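Local coordinates for protein alkaline phosphatase (Thermus thermophilus, PDB 7KWD) that probably hydrolyses phosphate monoesters as a homodimeric alkaline phosphatase that holds zinc and magnesium ions, at residues M413-R416 against P421-P424; V385-A388 against K392-W395; A302-N307 against L441-G446; A55-Y60 against R67-E72. All blocks are in the same frame, centred on the assembly; numbering follows the deposited sequence.

Contact 1 of 4, residues M413-R416 against P421-P424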
loop_
_atom_site.group_PDB
_atom_site.type_symbol
_atom_site.label_atom_id
_atom_site.label_comp_id
_atom_site.label_asym_id
_atom_site.label_seq_id
_atom_site.Cartn_x
_atom_site.Cartn_y
_atom_site.Cartn_z
ATOM N N MET A 413 13.563 5.832 18.262
ATOM C CA MET A 413 13.416 4.434 18.650
ATOM C C MET A 413 13.518 3.492 17.453
ATOM O O MET A 413 12.883 2.435 17.430
ATOM C CB MET A 413 12.104 4.216 19.401
ATOM C CG MET A 413 10.842 4.435 18.583
ATOM S SD MET A 413 9.393 4.205 19.649
ATOM C CE MET A 413 9.205 2.440 19.649
ATOM N N VAL A 414 14.331 3.854 16.467
ATOM C CA VAL A 414 14.532 3.008 15.304
ATOM C C VAL A 414 15.271 1.742 15.707
ATOM O O VAL A 414 16.060 1.723 16.652
ATOM C CB VAL A 414 15.291 3.790 14.217
ATOM C CG1 VAL A 414 16.674 4.162 14.718
ATOM C CG2 VAL A 414 15.447 3.013 12.942
ATOM N N GLN A 415 14.978 0.667 14.988
ATOM C CA GLN A 415 15.757 -0.558 15.026
ATOM C C GLN A 415 17.242 -0.274 14.893
ATOM O O GLN A 415 17.674 0.473 14.008
ATOM C CB GLN A 415 15.308 -1.474 13.880
ATOM C CG GLN A 415 15.871 -2.912 13.899
ATOM C CD GLN A 415 15.749 -3.620 12.549
ATOM O OE1 GLN A 415 14.931 -3.243 11.698
ATOM N NE2 GLN A 415 16.566 -4.643 12.342
ATOM N N ARG A 416 18.022 -0.888 15.774
ATOM C CA ARG A 416 19.480 -0.802 15.731
ATOM C C ARG A 416 20.147 -2.142 15.448
ATOM O O ARG A 416 21.208 -2.182 14.823
ATOM C CB ARG A 416 20.024 -0.267 17.069
ATOM C CG ARG A 416 19.547 1.100 17.465
ATOM C CD ARG A 416 19.942 1.387 18.903
ATOM N NE ARG A 416 19.238 0.482 19.813
ATOM C CZ ARG A 416 19.498 0.343 21.113
ATOM N NH1 ARG A 416 20.466 1.048 21.698
ATOM N NH2 ARG A 416 18.777 -0.505 21.833
ATOM N N PRO A 421 15.511 -7.526 15.126
ATOM C CA PRO A 421 15.013 -6.243 15.644
ATOM C C PRO A 421 15.004 -6.203 17.164
ATOM O O PRO A 421 14.459 -7.093 17.830
ATOM C CB PRO A 421 13.594 -6.146 15.059
ATOM C CG PRO A 421 13.723 -6.785 13.721
ATOM C CD PRO A 421 14.773 -7.935 13.904
ATOM N N ASP A 422 15.655 -5.170 17.708
ATOM C CA ASP A 422 15.534 -4.830 19.117
ATOM C C ASP A 422 14.404 -3.855 19.368
ATOM O O ASP A 422 13.918 -3.754 20.500
ATOM C CB ASP A 422 16.842 -4.234 19.645
ATOM C CG ASP A 422 17.314 -3.011 18.851
ATOM O OD1 ASP A 422 17.163 -2.972 17.600
ATOM O OD2 ASP A 422 17.868 -2.092 19.502
ATOM N N ARG A 423 14.001 -3.124 18.339
ATOM C CA ARG A 423 12.840 -2.248 18.347
ATOM C C ARG A 423 12.098 -2.481 17.047
ATOM O O ARG A 423 12.665 -3.031 16.089
ATOM C CB ARG A 423 13.264 -0.785 18.510
ATOM C CG ARG A 423 14.327 -0.600 19.588
ATOM C CD ARG A 423 15.080 0.647 19.271
ATOM N NE ARG A 423 15.840 1.141 20.405
ATOM C CZ ARG A 423 16.621 2.209 20.337
ATOM N NH1 ARG A 423 16.742 2.857 19.187
ATOM N NH2 ARG A 423 17.284 2.622 21.407
ATOM N N PRO A 424 10.825 -2.103 16.970
ATOM C CA PRO A 424 10.008 -2.525 15.827
ATOM C C PRO A 424 10.629 -2.135 14.497
ATOM O O PRO A 424 10.964 -0.977 14.276
ATOM C CB PRO A 424 8.672 -1.809 16.059
ATOM C CG PRO A 424 8.583 -1.633 17.554
ATOM C CD PRO A 424 10.033 -1.356 17.977
HETATM O O HOH W 1 10.874 1.336 16.170
HETATM O O HOH W 2 12.836 0.653 12.702
#
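Arg423 runs its side chain across the backbone of 413-416 and ends flat against the guanidinium of Arg416. Its CB lies 3.4 Å from Met413 O, CG passes a little farther from Met413 O and Val414 O, and CD comes within 3.0 Å of Val414 O. With CG anti to the carbonyl carbon and the chain extended from CG to NE, the planar end is carried on to Arg416. There Arg423 NH1 donates to Val414 O at 2.9 Å, the oxygen tilted a little out of the guanidinium plane. Arg423 CZ sits 3.2 Å from Arg416 NE, and the two guanidinium planes are stacked only 11° apart. Arg423 NH2, over the centre of the Arg416 group, also bonds to Glu381 and to Asp376 O.

Asp422 holds the other arginine side-on. Its OD2 accepts from both Arg416 NE (2.9 Å) and Arg416 NH2, while OD1 takes the backbone N of Arg416 on its syn lone pair at 2.9 Å. Gln415 lies alongside Pro421, with OE1 bonded to Tyr326 and NE2 to Asp417 O. Two waters bridge the two arms of the loop, one between Met413 O and Pro424 O, the other between Gln415 N and Pro424 O. Val414, its CB directed away from 421-424, packs on Arg400 of the second subunit.

The loop between helix 406-412 and strand 426-428 is thus pinned by charges, its own and those of two outside glutamates: the like charges of the stacked arginines are probably offset by Asp422 together with Glu381 and by Glu378, which pairs with Arg416 NH1.

Contact 2 of 4, residues V385-A388 against K392-W395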
loop_
_atom_site.group_PDB
_atom_site.type_symbol
_atom_site.label_atom_id
_atom_site.label_comp_id
_atom_site.label_asym_id
_atom_site.label_seq_id
_atom_site.Cartn_x
_atom_site.Cartn_y
_atom_site.Cartn_z
ATOM N N VAL A 385 15.163 13.772 21.160
ATOM C CA VAL A 385 13.782 14.027 21.547
ATOM C C VAL A 385 13.688 15.322 22.345
ATOM O O VAL A 385 12.750 16.109 22.169
ATOM C CB VAL A 385 13.225 12.835 22.347
ATOM C CG1 VAL A 385 11.837 13.141 22.838
ATOM C CG2 VAL A 385 13.203 11.545 21.516
ATOM N N VAL A 386 14.628 15.544 23.272
ATOM C CA VAL A 386 14.599 16.777 24.056
ATOM C C VAL A 386 14.717 17.979 23.129
ATOM O O VAL A 386 13.946 18.948 23.227
ATOM C CB VAL A 386 15.709 16.774 25.122
ATOM C CG1 VAL A 386 15.739 18.123 25.867
ATOM C CG2 VAL A 386 15.501 15.626 26.095
ATOM N N ARG A 387 15.654 17.912 22.181
ATOM C CA ARG A 387 15.843 19.037 21.278
ATOM C C ARG A 387 14.604 19.272 20.434
ATOM O O ARG A 387 14.212 20.415 20.179
ATOM C CB ARG A 387 17.052 18.783 20.391
ATOM C CG ARG A 387 18.335 18.807 21.184
ATOM C CD ARG A 387 19.580 18.455 20.382
ATOM N NE ARG A 387 19.945 19.419 19.333
ATOM C CZ ARG A 387 20.088 20.743 19.477
ATOM N NH1 ARG A 387 19.878 21.341 20.639
ATOM N NH2 ARG A 387 20.449 21.486 18.431
ATOM N N ALA A 388 13.977 18.203 19.973
ATOM C CA ALA A 388 12.811 18.385 19.127
ATOM C C ALA A 388 11.684 19.035 19.914
ATOM O O ALA A 388 11.027 19.955 19.416
ATOM C CB ALA A 388 12.393 17.037 18.536
ATOM N N LYS A 392 12.601 22.776 18.840
ATOM C CA LYS A 392 12.117 22.545 17.477
ATOM C C LYS A 392 13.262 22.206 16.528
ATOM O O LYS A 392 13.307 22.636 15.369
ATOM C CB LYS A 392 11.315 23.747 16.995
ATOM C CG LYS A 392 10.244 24.127 18.029
ATOM C CD LYS A 392 9.006 24.757 17.401
ATOM C CE LYS A 392 8.119 25.417 18.469
ATOM N NZ LYS A 392 8.716 25.386 19.850
ATOM N N VAL A 393 14.180 21.386 17.013
ATOM C CA VAL A 393 15.230 20.819 16.183
ATOM C C VAL A 393 14.886 19.358 15.943
ATOM O O VAL A 393 14.822 18.559 16.892
ATOM C CB VAL A 393 16.606 20.967 16.830
ATOM C CG1 VAL A 393 17.599 20.239 15.995
ATOM C CG2 VAL A 393 16.956 22.450 16.965
ATOM N N TYR A 394 14.677 19.009 14.674
ATOM C CA TYR A 394 14.080 17.736 14.295
ATOM C C TYR A 394 15.136 16.853 13.652
ATOM O O TYR A 394 16.080 17.340 13.026
ATOM C CB TYR A 394 12.897 17.981 13.355
ATOM C CG TYR A 394 11.885 18.935 13.940
ATOM C CD1 TYR A 394 11.434 18.771 15.237
ATOM C CD2 TYR A 394 11.381 19.998 13.204
ATOM C CE1 TYR A 394 10.517 19.631 15.795
ATOM C CE2 TYR A 394 10.455 20.872 13.757
ATOM C CZ TYR A 394 10.031 20.678 15.057
ATOM O OH TYR A 394 9.111 21.515 15.630
ATOM N N TRP A 395 14.991 15.546 13.837
ATOM C CA TRP A 395 15.918 14.599 13.252
ATOM C C TRP A 395 15.183 13.414 12.648
ATOM O O TRP A 395 14.274 12.856 13.267
ATOM C CB TRP A 395 16.910 14.083 14.320
ATOM C CG TRP A 395 18.092 13.458 13.708
ATOM C CD1 TRP A 395 19.202 14.093 13.233
ATOM C CD2 TRP A 395 18.293 12.063 13.470
ATOM N NE1 TRP A 395 20.085 13.173 12.713
ATOM C CE2 TRP A 395 19.550 11.919 12.854
ATOM C CE3 TRP A 395 17.534 10.919 13.722
ATOM C CZ2 TRP A 395 20.062 10.679 12.494
ATOM C CZ3 TRP A 395 18.049 9.694 13.372
ATOM C CH2 TRP A 395 19.295 9.581 12.771
#
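Ala388 and Val393 meet most closely where the chain leaves helix 379-391 and turns back along its last turn. Val393 O stands 3.0 Å from Ala388 CA in a CA-H...O contact and also presses on the methyl CB. Tyr394 CD1 touches that same methyl, at 3.8 Å from Ala388 CB. The backbone bonds beside this tight spot are weak: Val393 N reaches Arg387 O at 3.3 Å, nearly straight, and Lys392 N reaches Ala388 O at the same length but well bent. Lys392, with positive phi (50°), makes the turn that lets the chain double back.

The solvent side is looser. The Arg387 chain runs alongside Val393, pointing the same way, and its bend at chi3 (66°) lays one face of the guanidinium, near the rim, against the valine. The touch is a loose apolar one, Arg387 NH2 lying 3.9 Å from Val393 CG2, and NH1 is paired with Glu391 instead.

On the inner side Ala388 and Tyr394 both pack on Thr408 of helix 406-412, and Val385 rests on Met409 and Ala412 of the same helix. Trp395 N bonds to Thr408 OG1, while Val365 of helix 362-373 touches Val385 and Val386.

Contact 3 of 4, residues A302-N307 against L441-G446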
loop_
_atom_site.group_PDB
_atom_site.type_symbol
_atom_site.label_atom_id
_atom_site.label_comp_id
_atom_site.label_asym_id
_atom_site.label_seq_id
_atom_site.Cartn_x
_atom_site.Cartn_y
_atom_site.Cartn_z
ATOM N N ALA A 302 -22.798 -7.812 12.523
ATOM C CA ALA A 302 -23.871 -8.528 13.209
ATOM C C ALA A 302 -25.189 -7.782 13.063
ATOM O O ALA A 302 -26.234 -8.403 12.864
ATOM C CB ALA A 302 -23.509 -8.743 14.676
ATOM N N PHE A 303 -25.160 -6.446 13.116
ATOM C CA PHE A 303 -26.373 -5.684 12.820
ATOM C C PHE A 303 -26.866 -5.932 11.386
ATOM O O PHE A 303 -28.064 -6.136 11.155
ATOM C CB PHE A 303 -26.148 -4.191 13.043
ATOM C CG PHE A 303 -27.406 -3.370 12.868
ATOM C CD1 PHE A 303 -27.746 -2.865 11.625
ATOM C CD2 PHE A 303 -28.262 -3.142 13.929
ATOM C CE1 PHE A 303 -28.902 -2.139 11.447
ATOM C CE2 PHE A 303 -29.418 -2.409 13.760
ATOM C CZ PHE A 303 -29.746 -1.914 12.509
ATOM N N VAL A 304 -25.967 -5.914 10.403
ATOM C CA VAL A 304 -26.424 -6.123 9.027
ATOM C C VAL A 304 -27.000 -7.530 8.867
ATOM O O VAL A 304 -27.995 -7.726 8.172
ATOM C CB VAL A 304 -25.281 -5.854 8.034
ATOM C CG1 VAL A 304 -25.708 -6.168 6.611
ATOM C CG2 VAL A 304 -24.853 -4.382 8.120
ATOM N N ASP A 305 -26.365 -8.532 9.502
ATOM C CA ASP A 305 -26.871 -9.899 9.476
ATOM C C ASP A 305 -28.316 -9.951 9.953
ATOM O O ASP A 305 -29.157 -10.613 9.352
ATOM C CB ASP A 305 -26.009 -10.806 10.359
ATOM C CG ASP A 305 -24.584 -10.976 9.842
ATOM O OD1 ASP A 305 -24.311 -10.687 8.666
ATOM O OD2 ASP A 305 -23.727 -11.385 10.639
ATOM N N ARG A 306 -28.622 -9.239 11.031
ATOM C CA ARG A 306 -29.991 -9.195 11.529
ATOM C C ARG A 306 -30.892 -8.274 10.719
ATOM O O ARG A 306 -32.107 -8.370 10.875
ATOM C CB ARG A 306 -30.005 -8.774 13.004
ATOM C CG ARG A 306 -29.165 -9.705 13.911
ATOM C CD ARG A 306 -29.228 -9.318 15.392
ATOM N NE ARG A 306 -29.161 -7.871 15.640
ATOM C CZ ARG A 306 -28.070 -7.192 16.031
ATOM N NH1 ARG A 306 -26.909 -7.808 16.224
ATOM N NH2 ARG A 306 -28.143 -5.878 16.223
ATOM N N ASN A 307 -30.338 -7.434 9.832
ATOM C CA ASN A 307 -31.099 -6.383 9.143
ATOM C C ASN A 307 -30.718 -6.320 7.674
ATOM O O ASN A 307 -29.970 -5.441 7.237
ATOM C CB ASN A 307 -30.853 -5.025 9.801
ATOM C CG ASN A 307 -31.493 -4.923 11.155
ATOM O OD1 ASN A 307 -32.649 -4.546 11.270
ATOM N ND2 ASN A 307 -30.748 -5.263 12.183
ATOM N N LEU A 441 -14.906 -1.728 0.594
ATOM C CA LEU A 441 -15.499 -3.027 0.902
ATOM C C LEU A 441 -16.993 -2.890 1.138
ATOM O O LEU A 441 -17.429 -1.981 1.845
ATOM C CB LEU A 441 -14.842 -3.637 2.145
ATOM C CG LEU A 441 -15.512 -4.749 2.959
ATOM C CD1 LEU A 441 -15.408 -6.050 2.225
ATOM C CD2 LEU A 441 -14.798 -4.872 4.295
ATOM N N LEU A 442 -17.758 -3.837 0.602
ATOM C CA LEU A 442 -19.211 -3.848 0.704
ATOM C C LEU A 442 -19.684 -5.059 1.489
ATOM O O LEU A 442 -19.305 -6.198 1.189
ATOM C CB LEU A 442 -19.869 -3.881 -0.668
ATOM C CG LEU A 442 -19.451 -2.758 -1.619
ATOM C CD1 LEU A 442 -20.105 -2.971 -3.003
ATOM C CD2 LEU A 442 -19.853 -1.450 -1.044
ATOM N N TYR A 443 -20.523 -4.825 2.481
ATOM C CA TYR A 443 -21.002 -5.910 3.337
ATOM C C TYR A 443 -22.518 -5.825 3.331
ATOM O O TYR A 443 -23.112 -4.934 3.958
ATOM C CB TYR A 443 -20.436 -5.824 4.750
ATOM C CG TYR A 443 -20.830 -7.016 5.595
ATOM C CD1 TYR A 443 -22.034 -7.041 6.288
ATOM C CD2 TYR A 443 -20.023 -8.134 5.665
ATOM C CE1 TYR A 443 -22.413 -8.146 7.035
ATOM C CE2 TYR A 443 -20.391 -9.226 6.425
ATOM C CZ TYR A 443 -21.582 -9.222 7.114
ATOM O OH TYR A 443 -21.921 -10.332 7.864
ATOM N N GLY A 444 -23.133 -6.736 2.622
ATOM C CA GLY A 444 -24.573 -6.700 2.472
ATOM C C GLY A 444 -25.072 -7.960 1.806
ATOM O O GLY A 444 -24.295 -8.802 1.336
ATOM N N GLN A 445 -26.403 -8.058 1.784
ATOM C CA GLN A 445 -27.075 -9.219 1.232
ATOM C C GLN A 445 -27.161 -9.071 -0.272
ATOM O O GLN A 445 -27.543 -8.010 -0.781
ATOM C CB GLN A 445 -28.476 -9.348 1.837
ATOM C CG GLN A 445 -29.331 -10.449 1.227
ATOM C CD GLN A 445 -30.619 -10.681 2.014
ATOM O OE1 GLN A 445 -31.691 -10.196 1.633
ATOM N NE2 GLN A 445 -30.513 -11.422 3.125
ATOM N N GLY A 446 -26.790 -10.127 -0.985
ATOM C CA GLY A 446 -27.057 -10.202 -2.409
ATOM C C GLY A 446 -26.065 -9.516 -3.311
ATOM O O GLY A 446 -26.408 -9.164 -4.437
#
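Tyr443 OH donates to Asp305 OD1 across only 2.5 Å, a short bond between the end of helix 283-306 and strand 438-443. The carboxylate receives it on the syn lone pair, in the plane of the phenol ring, although the carboxylate and ring planes are turned 47° from each other and the two side chains cross at about a right angle. Tyr443 carries its ring out to the helix because CG is anti to the backbone N (chi1 -175°), and Asp305, its CG beside the backbone N (chi1 -66°), brings OD1 up to the hydroxyl.

Beside the bond, the ring edge is packed by Val304. Val304 CB lies 3.8 Å from Tyr443 CE1, and Val304 CG1 equally far from Tyr443 CD1, as the two side chains slide past each other in opposite directions. The same methyl, Val304 CG1, approaches Gly444 CA at 4.3 Å. A phenylalanine in place of Tyr443 would probably keep this edge packing but leave the Asp305 carboxylate without its hydroxyl partner and the ring less firmly oriented.

The helix end is itself tied off by Asn307, whose ND2 donates to Phe303 O at 3.0 Å while lying over the centre of the Phe303 ring.

The last turn of helix 283-306 thereby lies against the Tyr443 side chain of strand 438-443. Leu312 of the adjoining strand 310-325 touches both Val304 and Tyr443, and its backbone bonds to that of Tyr443. Leu74 of helix 70-75 and the ring of Tyr78 also meet the tyrosine, while Phe303 is set against Leu255 and Ala259 of helix 247-259.

Contact 4 of 4, residues A55-Y60 against R67-E72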
loop_
_atom_site.group_PDB
_atom_site.type_symbol
_atom_site.label_atom_id
_atom_site.label_comp_id
_atom_site.label_asym_id
_atom_site.label_seq_id
_atom_site.Cartn_x
_atom_site.Cartn_y
_atom_site.Cartn_z
ATOM N N ALA A 55 -1.655 -5.018 7.064
ATOM C CA ALA A 55 -0.787 -6.177 7.217
ATOM C C ALA A 55 -0.308 -6.331 8.656
ATOM O O ALA A 55 -0.228 -7.454 9.171
ATOM C CB ALA A 55 0.412 -6.042 6.278
ATOM N N ILE A 56 0.035 -5.207 9.309
ATOM C CA ILE A 56 0.491 -5.254 10.705
ATOM C C ILE A 56 -0.618 -5.743 11.631
ATOM O O ILE A 56 -0.381 -6.581 12.497
ATOM C CB ILE A 56 1.019 -3.873 11.154
ATOM C CG1 ILE A 56 2.352 -3.554 10.479
ATOM C CG2 ILE A 56 1.221 -3.845 12.667
ATOM C CD1 ILE A 56 2.685 -2.033 10.480
ATOM N N ALA A 57 -1.826 -5.188 11.502
ATOM C CA ALA A 57 -2.913 -5.616 12.375
ATOM C C ALA A 57 -3.326 -7.063 12.101
ATOM O O ALA A 57 -3.677 -7.813 13.024
ATOM C CB ALA A 57 -4.118 -4.707 12.191
ATOM N N GLN A 58 -3.380 -7.437 10.822
ATOM C CA GLN A 58 -3.669 -8.819 10.445
ATOM C C GLN A 58 -2.703 -9.787 11.127
ATOM O O GLN A 58 -3.118 -10.797 11.692
ATOM C CB GLN A 58 -3.575 -8.967 8.926
ATOM C CG GLN A 58 -3.872 -10.366 8.397
ATOM C CD GLN A 58 -3.689 -10.447 6.882
ATOM O OE1 GLN A 58 -4.623 -10.769 6.147
ATOM N NE2 GLN A 58 -2.479 -10.155 6.415
ATOM N N ALA A 59 -1.407 -9.462 11.088
ATOM C CA ALA A 59 -0.396 -10.313 11.690
ATOM C C ALA A 59 -0.504 -10.285 13.196
ATOM O O ALA A 59 -0.417 -11.328 13.851
ATOM C CB ALA A 59 0.999 -9.865 11.250
ATOM N N TYR A 60 -0.714 -9.098 13.765
ATOM C CA TYR A 60 -0.765 -8.991 15.218
ATOM C C TYR A 60 -1.916 -9.818 15.786
ATOM O O TYR A 60 -1.765 -10.520 16.789
ATOM C CB TYR A 60 -0.894 -7.526 15.626
ATOM C CG TYR A 60 -0.740 -7.323 17.127
ATOM C CD1 TYR A 60 -1.822 -7.413 17.961
ATOM C CD2 TYR A 60 0.513 -7.085 17.708
ATOM C CE1 TYR A 60 -1.685 -7.267 19.328
ATOM C CE2 TYR A 60 0.643 -6.918 19.090
ATOM C CZ TYR A 60 -0.442 -7.017 19.884
ATOM O OH TYR A 60 -0.328 -6.879 21.257
ATOM N N ARG A 67 -6.072 -14.890 16.936
ATOM C CA ARG A 67 -7.394 -14.680 16.331
ATOM C C ARG A 67 -7.220 -14.120 14.923
ATOM O O ARG A 67 -6.241 -13.422 14.626
ATOM C CB ARG A 67 -8.246 -13.697 17.164
ATOM C CG ARG A 67 -7.526 -12.320 17.260
ATOM C CD ARG A 67 -8.230 -11.237 18.055
ATOM N NE ARG A 67 -9.075 -10.487 17.153
ATOM C CZ ARG A 67 -9.040 -9.176 16.979
ATOM N NH1 ARG A 67 -8.208 -8.395 17.656
ATOM N NH2 ARG A 67 -9.893 -8.641 16.118
ATOM N N VAL A 68 -8.207 -14.378 14.076
ATOM C CA VAL A 68 -8.271 -13.765 12.755
ATOM C C VAL A 68 -9.017 -12.439 12.862
ATOM O O VAL A 68 -10.154 -12.402 13.315
ATOM C CB VAL A 68 -8.954 -14.687 11.747
ATOM C CG1 VAL A 68 -9.014 -14.037 10.384
ATOM C CG2 VAL A 68 -8.210 -16.010 11.712
ATOM N N LEU A 69 -8.371 -11.358 12.438
ATOM C CA LEU A 69 -8.988 -10.049 12.378
ATOM C C LEU A 69 -10.299 -10.081 11.606
ATOM O O LEU A 69 -10.381 -10.665 10.525
ATOM C CB LEU A 69 -7.977 -9.120 11.697
ATOM C CG LEU A 69 -8.066 -7.617 11.819
ATOM C CD1 LEU A 69 -7.685 -7.178 13.196
ATOM C CD2 LEU A 69 -7.137 -7.014 10.788
ATOM N N ALA A 70 -11.334 -9.444 12.160
ATOM C CA ALA A 70 -12.608 -9.432 11.460
ATOM C C ALA A 70 -12.464 -8.824 10.065
ATOM O O ALA A 70 -13.076 -9.296 9.105
ATOM C CB ALA A 70 -13.666 -8.688 12.261
ATOM N N LEU A 71 -11.650 -7.789 9.928
ATOM C CA LEU A 71 -11.465 -7.179 8.616
ATOM C C LEU A 71 -10.860 -8.187 7.632
ATOM O O LEU A 71 -11.252 -8.227 6.464
ATOM C CB LEU A 71 -10.592 -5.923 8.738
ATOM C CG LEU A 71 -10.468 -5.127 7.453
ATOM C CD1 LEU A 71 -11.828 -4.812 6.843
ATOM C CD2 LEU A 71 -9.620 -3.851 7.646
ATOM N N GLU A 72 -9.935 -9.037 8.083
ATOM C CA GLU A 72 -9.423 -10.063 7.177
ATOM C C GLU A 72 -10.567 -10.965 6.693
ATOM O O GLU A 72 -10.671 -11.281 5.502
ATOM C CB GLU A 72 -8.329 -10.918 7.833
ATOM C CG GLU A 72 -7.851 -12.061 6.922
ATOM C CD GLU A 72 -6.842 -13.025 7.558
ATOM O OE1 GLU A 72 -6.228 -12.667 8.576
ATOM O OE2 GLU A 72 -6.685 -14.151 7.041
HETATM O O HOH W 3 -5.820 -11.612 11.178
#
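This is a buried, water-mediated contact between helix 51-65 and the start of helix 70-75, two consecutive helices joined by a tight connection. Water 3 does the polar work: it donates to Gln58 O (2.9 Å) and to Glu72 OE1 (2.8 Å), and accepts from Leu69 N (2.9 Å), at the N-cap position of the second helix. A helix carbonyl, a backbone NH and a carboxylate thus share one bound water.

Beside it Leu69, whose CG is anti to the backbone N (chi1 -161°), turns CD2 onto the backbone of the first helix, 3.8 Å from Gln58 N and 4.1 Å from Ala57 CB. Gln58 and Glu72 cross at about a right angle, their amide and carboxylate planes 78° apart. They touch without bonding: Glu72 OE1 meets the methylene Gln58 CG at 3.3 Å, and the two acceptors Gln58 OE1 and Glu72 OE1 stand 3.5 Å from each other. Each end is satisfied elsewhere, Gln58 OE1 by the hydroxyl of Tyr54 and Gln58 NE2 by Asn84 of the second subunit, while Glu72 OE2 takes Arg62 and Ala27 N of the second subunit. An alanine at Gln58 would probably open a gap beside the Glu72 carboxylate and leave Tyr54 and the neighbouring subunit's Asn84 without their amide partner.

Helix 283-306 closes the apolar side, with Val290 against Ala57 and Leu291 against Leu69, and its Asp294 accepts from Ala70 N and Leu71 N at the start of helix 70-75. The second subunit packs on Ala59 of helix 51-65 and on Val68.

How the contacts relate
Contact 4 is buried throughout, contacts 1 and 3 are partly buried, and contact 2 lies at the surface. Contact 3 lies on helix 283-306 and contact 4 on helix 70-75, each packing against the other's helix; they touch directly, Leu441 CD2 lying 3.9 Å from Leu71 CD1. Contact 1 follows helix 406-412 and contact 2 packs on it, with nearest atoms about 6 Å apart; contact 2 lies across the chain's centre from contact 3. The chemistry follows the place: charged groups and stacked arginines in contact 1, weak backbone bonds in contact 2, one short phenol-carboxylate bond in contact 3, and a shared water in contact 4. Contacts 1 and 4, and Trp395 beside contact 2, meet the second subunit.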